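Long-range contact in cysteine desulfurase (Thermococcus onnurineus, PDB 5B89), which probably catalyses the pyridoxal-phosphate-dependent removal of sulfur from L-cysteine, passing it to a sulfur carrier and releasing L-alanine: residues 345-359 with 384-396. Residues are numbered along the deposited sequence; the frame is centred on the assembly and turned at random.
Sequences GVVSFNVPGLHPHDV and LGINGTVRASFHV. With ALA (alanine), chain H.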
# COMPACT_ATOMS: atom_id res chain seq x y z
N GLY B 345 -26.71 -1.32 -0.92
CA GLY B 345 -26.72 -2.76 -1.10
C GLY B 345 -26.14 -3.56 0.01
O GLY B 345 -25.28 -4.34 -0.19
N VAL B 346 -26.63 -3.30 1.19
CA VAL B 346 -26.19 -3.88 2.42
C VAL B 346 -27.40 -4.18 3.29
O VAL B 346 -28.16 -3.29 3.53
CB VAL B 346 -25.33 -2.88 3.22
CG1 VAL B 346 -24.86 -3.48 4.52
CG2 VAL B 346 -24.14 -2.41 2.39
N VAL B 347 -27.57 -5.44 3.72
CA VAL B 347 -28.68 -5.78 4.65
C VAL B 347 -28.08 -6.50 5.81
O VAL B 347 -27.62 -7.68 5.71
CB VAL B 347 -29.69 -6.66 3.91
CG1 VAL B 347 -30.80 -6.99 4.92
CG2 VAL B 347 -30.27 -5.96 2.70
N SER B 348 -28.05 -5.87 6.98
CA SER B 348 -27.69 -6.44 8.24
C SER B 348 -28.97 -6.90 8.91
O SER B 348 -30.03 -6.26 8.82
CB SER B 348 -27.01 -5.39 9.22
OG SER B 348 -25.62 -5.32 8.97
N PHE B 349 -28.86 -8.06 9.54
CA PHE B 349 -29.98 -8.70 10.20
C PHE B 349 -29.48 -9.59 11.32
O PHE B 349 -28.32 -9.79 11.50
CB PHE B 349 -30.82 -9.52 9.21
CG PHE B 349 -30.07 -10.63 8.52
CD1 PHE B 349 -29.31 -10.37 7.44
CD2 PHE B 349 -30.21 -11.94 8.91
CE1 PHE B 349 -28.62 -11.36 6.80
CE2 PHE B 349 -29.53 -12.94 8.28
CZ PHE B 349 -28.74 -12.66 7.22
N ASN B 350 -30.45 -10.10 12.06
CA ASN B 350 -30.17 -11.06 13.12
C ASN B 350 -31.31 -12.06 13.22
O ASN B 350 -32.40 -11.77 12.91
CB ASN B 350 -29.98 -10.42 14.50
CG ASN B 350 -28.55 -10.05 14.79
OD1 ASN B 350 -27.66 -10.82 14.64
ND2 ASN B 350 -28.36 -8.86 15.23
N VAL B 351 -30.98 -13.24 13.68
CA VAL B 351 -31.98 -14.27 13.94
C VAL B 351 -32.11 -14.41 15.46
O VAL B 351 -31.17 -14.71 16.10
CB VAL B 351 -31.61 -15.62 13.33
CG1 VAL B 351 -32.69 -16.64 13.68
CG2 VAL B 351 -31.46 -15.51 11.83
N PRO B 352 -33.29 -14.12 15.99
CA PRO B 352 -33.50 -14.18 17.48
C PRO B 352 -33.15 -15.55 18.01
O PRO B 352 -33.51 -16.56 17.38
CB PRO B 352 -34.97 -13.91 17.61
CG PRO B 352 -35.32 -13.10 16.44
CD PRO B 352 -34.52 -13.74 15.29
N GLY B 353 -32.34 -15.59 19.05
CA GLY B 353 -31.86 -16.86 19.57
C GLY B 353 -30.54 -17.42 19.11
O GLY B 353 -30.04 -18.36 19.70
N LEU B 354 -29.94 -16.82 18.07
CA LEU B 354 -28.75 -17.32 17.43
C LEU B 354 -27.70 -16.21 17.29
O LEU B 354 -28.02 -15.11 16.87
CB LEU B 354 -29.08 -17.82 16.02
CG LEU B 354 -29.84 -19.12 15.90
CD1 LEU B 354 -29.83 -19.49 14.41
CD2 LEU B 354 -29.21 -20.24 16.71
N HIS B 355 -26.50 -16.54 17.64
CA HIS B 355 -25.40 -15.65 17.52
C HIS B 355 -25.21 -15.44 15.99
O HIS B 355 -25.33 -16.38 15.22
CB HIS B 355 -24.19 -16.27 18.16
CG HIS B 355 -23.05 -15.30 18.33
ND1 HIS B 355 -22.24 -14.91 17.27
CD2 HIS B 355 -22.63 -14.60 19.41
CE1 HIS B 355 -21.34 -14.05 17.70
NE2 HIS B 355 -21.56 -13.84 19.00
N PRO B 356 -24.86 -14.18 15.57
CA PRO B 356 -24.57 -14.00 14.13
C PRO B 356 -23.51 -14.93 13.51
O PRO B 356 -23.68 -15.31 12.35
CB PRO B 356 -23.99 -12.57 14.08
CG PRO B 356 -24.44 -11.90 15.32
CD PRO B 356 -24.80 -12.93 16.32
N HIS B 357 -22.46 -15.31 14.22
CA HIS B 357 -21.45 -16.21 13.67
C HIS B 357 -22.07 -17.56 13.36
O HIS B 357 -21.69 -18.20 12.39
CB HIS B 357 -20.23 -16.41 14.55
CG HIS B 357 -19.39 -15.18 14.75
ND1 HIS B 357 -19.26 -14.18 13.78
CD2 HIS B 357 -18.59 -14.81 15.78
CE1 HIS B 357 -18.46 -13.23 14.24
NE2 HIS B 357 -18.03 -13.59 15.44
N ASP B 358 -23.06 -17.96 14.17
CA ASP B 358 -23.64 -19.30 13.93
C ASP B 358 -24.55 -19.25 12.69
O ASP B 358 -24.56 -20.17 11.87
CB ASP B 358 -24.45 -19.67 15.15
CG ASP B 358 -23.62 -20.08 16.31
OD1 ASP B 358 -22.53 -20.66 16.13
OD2 ASP B 358 -24.04 -19.78 17.44
N VAL B 359 -25.29 -18.16 12.50
CA VAL B 359 -26.02 -17.94 11.26
C VAL B 359 -25.14 -17.96 10.02
O VAL B 359 -25.44 -18.56 8.96
CB VAL B 359 -26.87 -16.63 11.32
CG1 VAL B 359 -27.59 -16.43 10.02
CG2 VAL B 359 -27.78 -16.65 12.55
N LEU B 384 -27.30 0.54 18.99
CA LEU B 384 -28.48 -0.29 18.78
C LEU B 384 -28.68 -1.28 19.92
O LEU B 384 -29.72 -1.89 19.99
CB LEU B 384 -28.39 -1.03 17.41
CG LEU B 384 -28.91 -0.24 16.23
CD1 LEU B 384 -28.26 1.15 16.13
CD2 LEU B 384 -28.64 -0.98 14.96
N GLY B 385 -27.70 -1.47 20.79
CA GLY B 385 -27.89 -2.43 21.94
C GLY B 385 -27.75 -3.89 21.49
O GLY B 385 -28.35 -4.79 22.09
N ILE B 386 -26.96 -4.16 20.45
CA ILE B 386 -26.72 -5.51 19.94
C ILE B 386 -25.23 -5.78 19.91
O ILE B 386 -24.41 -4.83 20.07
CB ILE B 386 -27.33 -5.71 18.58
CG1 ILE B 386 -26.72 -4.72 17.58
CG2 ILE B 386 -28.83 -5.52 18.63
CD1 ILE B 386 -27.20 -4.89 16.15
N ASN B 387 -24.84 -7.03 19.79
CA ASN B 387 -23.41 -7.41 19.84
C ASN B 387 -22.78 -7.39 18.46
O ASN B 387 -21.56 -7.35 18.30
CB ASN B 387 -23.24 -8.82 20.38
CG ASN B 387 -23.78 -8.97 21.77
OD1 ASN B 387 -23.56 -8.09 22.61
ND2 ASN B 387 -24.51 -10.08 22.04
N GLY B 388 -23.64 -7.52 17.47
CA GLY B 388 -23.24 -7.61 16.09
C GLY B 388 -24.42 -8.04 15.24
O GLY B 388 -25.49 -8.15 15.71
N THR B 389 -24.15 -8.25 13.97
CA THR B 389 -25.16 -8.63 13.02
C THR B 389 -24.62 -9.59 11.99
O THR B 389 -23.45 -9.80 11.90
CB THR B 389 -25.70 -7.41 12.20
OG1 THR B 389 -24.69 -6.92 11.33
CG2 THR B 389 -26.14 -6.27 13.06
N VAL B 390 -25.53 -10.15 11.22
CA VAL B 390 -25.23 -10.93 10.06
C VAL B 390 -25.40 -9.91 8.94
O VAL B 390 -26.27 -9.11 8.99
CB VAL B 390 -26.18 -12.12 9.82
CG1 VAL B 390 -25.58 -12.99 8.74
CG2 VAL B 390 -26.31 -12.92 11.09
N ARG B 391 -24.52 -9.94 7.96
CA ARG B 391 -24.56 -8.91 6.88
C ARG B 391 -24.41 -9.54 5.53
O ARG B 391 -23.39 -10.14 5.22
CB ARG B 391 -23.46 -7.83 7.07
CG ARG B 391 -23.51 -6.64 6.12
CD ARG B 391 -22.26 -5.81 6.35
NE ARG B 391 -21.06 -6.47 5.85
CZ ARG B 391 -19.84 -6.10 6.07
NH1 ARG B 391 -19.61 -5.02 6.79
NH2 ARG B 391 -18.77 -6.76 5.60
N ALA B 392 -25.44 -9.35 4.72
CA ALA B 392 -25.43 -9.75 3.33
C ALA B 392 -25.27 -8.46 2.53
O ALA B 392 -25.95 -7.54 2.76
CB ALA B 392 -26.71 -10.45 2.95
N SER B 393 -24.34 -8.41 1.62
CA SER B 393 -24.07 -7.22 0.85
C SER B 393 -23.80 -7.62 -0.58
O SER B 393 -23.24 -8.64 -0.87
CB SER B 393 -22.91 -6.44 1.44
OG SER B 393 -21.83 -7.25 1.56
N PHE B 394 -24.23 -6.75 -1.46
CA PHE B 394 -24.28 -7.00 -2.87
C PHE B 394 -23.48 -6.16 -3.84
O PHE B 394 -23.03 -5.12 -3.51
CB PHE B 394 -25.76 -6.82 -3.29
CG PHE B 394 -26.77 -7.54 -2.43
CD1 PHE B 394 -26.80 -8.91 -2.34
CD2 PHE B 394 -27.75 -6.83 -1.76
CE1 PHE B 394 -27.74 -9.54 -1.57
CE2 PHE B 394 -28.68 -7.45 -0.99
CZ PHE B 394 -28.68 -8.81 -0.89
N HIS B 395 -23.40 -6.68 -5.05
CA HIS B 395 -22.86 -5.99 -6.19
C HIS B 395 -23.74 -6.36 -7.41
O HIS B 395 -24.59 -7.15 -7.32
CB HIS B 395 -21.35 -6.16 -6.46
CG HIS B 395 -20.72 -4.94 -7.05
ND1 HIS B 395 -19.44 -4.51 -6.79
CD2 HIS B 395 -21.25 -4.05 -7.90
CE1 HIS B 395 -19.24 -3.37 -7.42
NE2 HIS B 395 -20.33 -3.07 -8.08
N VAL B 396 -23.44 -5.73 -8.52
CA VAL B 396 -24.18 -5.88 -9.77
C VAL B 396 -24.24 -7.28 -10.33
O VAL B 396 -25.13 -7.59 -11.05
CB VAL B 396 -23.71 -4.84 -10.82
CG1 VAL B 396 -22.33 -5.16 -11.34
CG2 VAL B 396 -24.71 -4.69 -11.96
N ALA H . -15.37 -1.91 5.41
CA ALA H . -15.34 -3.45 5.31
C ALA H . -16.22 -4.26 6.29
O ALA H . -17.16 -3.63 6.82
CB ALA H . -13.94 -4.11 5.36
OXT ALA H . -16.14 -5.52 6.52
O HOH W 1 -22.58 -3.48 -1.28
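Phe349 lays one face of its ring over Val390, whose CB stands 3.8 Å from the ring centroid and only 16° off the normal, a CH-pi contact; Val390 CG1 reaches the rim at Phe349 CZ, 3.5 Å away. The ring gets there because CG lies between the backbone N and the carbonyl carbon (chi1 60°), which folds it over the neighbouring strand. The other methyl, Val390 CG2, packs against Pro356 and Val359 on the first turn of helix 356-365, while Met410 of helix 400-415 also touches Phe349. Replacing the ring by an alanine is likely to open a gap over Val390 and take an apolar partner from Met410. Beneath these side chains, antiparallel strands 346-349 and 389-393 pair through backbone hydrogen bonds, among them Val347 N to Ala392 O at 2.8 Å. Just past the strand end, Asn350 ND2 donates to Gly388 O (3.0 Å); the oxygen lies in the plane of the Asn350 amide. On the opposite face, Val346 CG1 lies 3.8 Å from Arg391 CG. The arginine leaves the sheet with CG trans to the main-chain nitrogen (chi1 -173°), then bends at chi3 to bring its guanidinium to the bound alanine, NH1 donating to ALA O (2.8 Å) and NH2 to ALA OXT (3.0 Å); NH1 also donates to Asn185 O. This two-pronged guanidinium-carboxylate grip is characteristic of how fold-type I pyridoxal-phosphate enzymes hold an amino acid's carboxylate, here the product alanine.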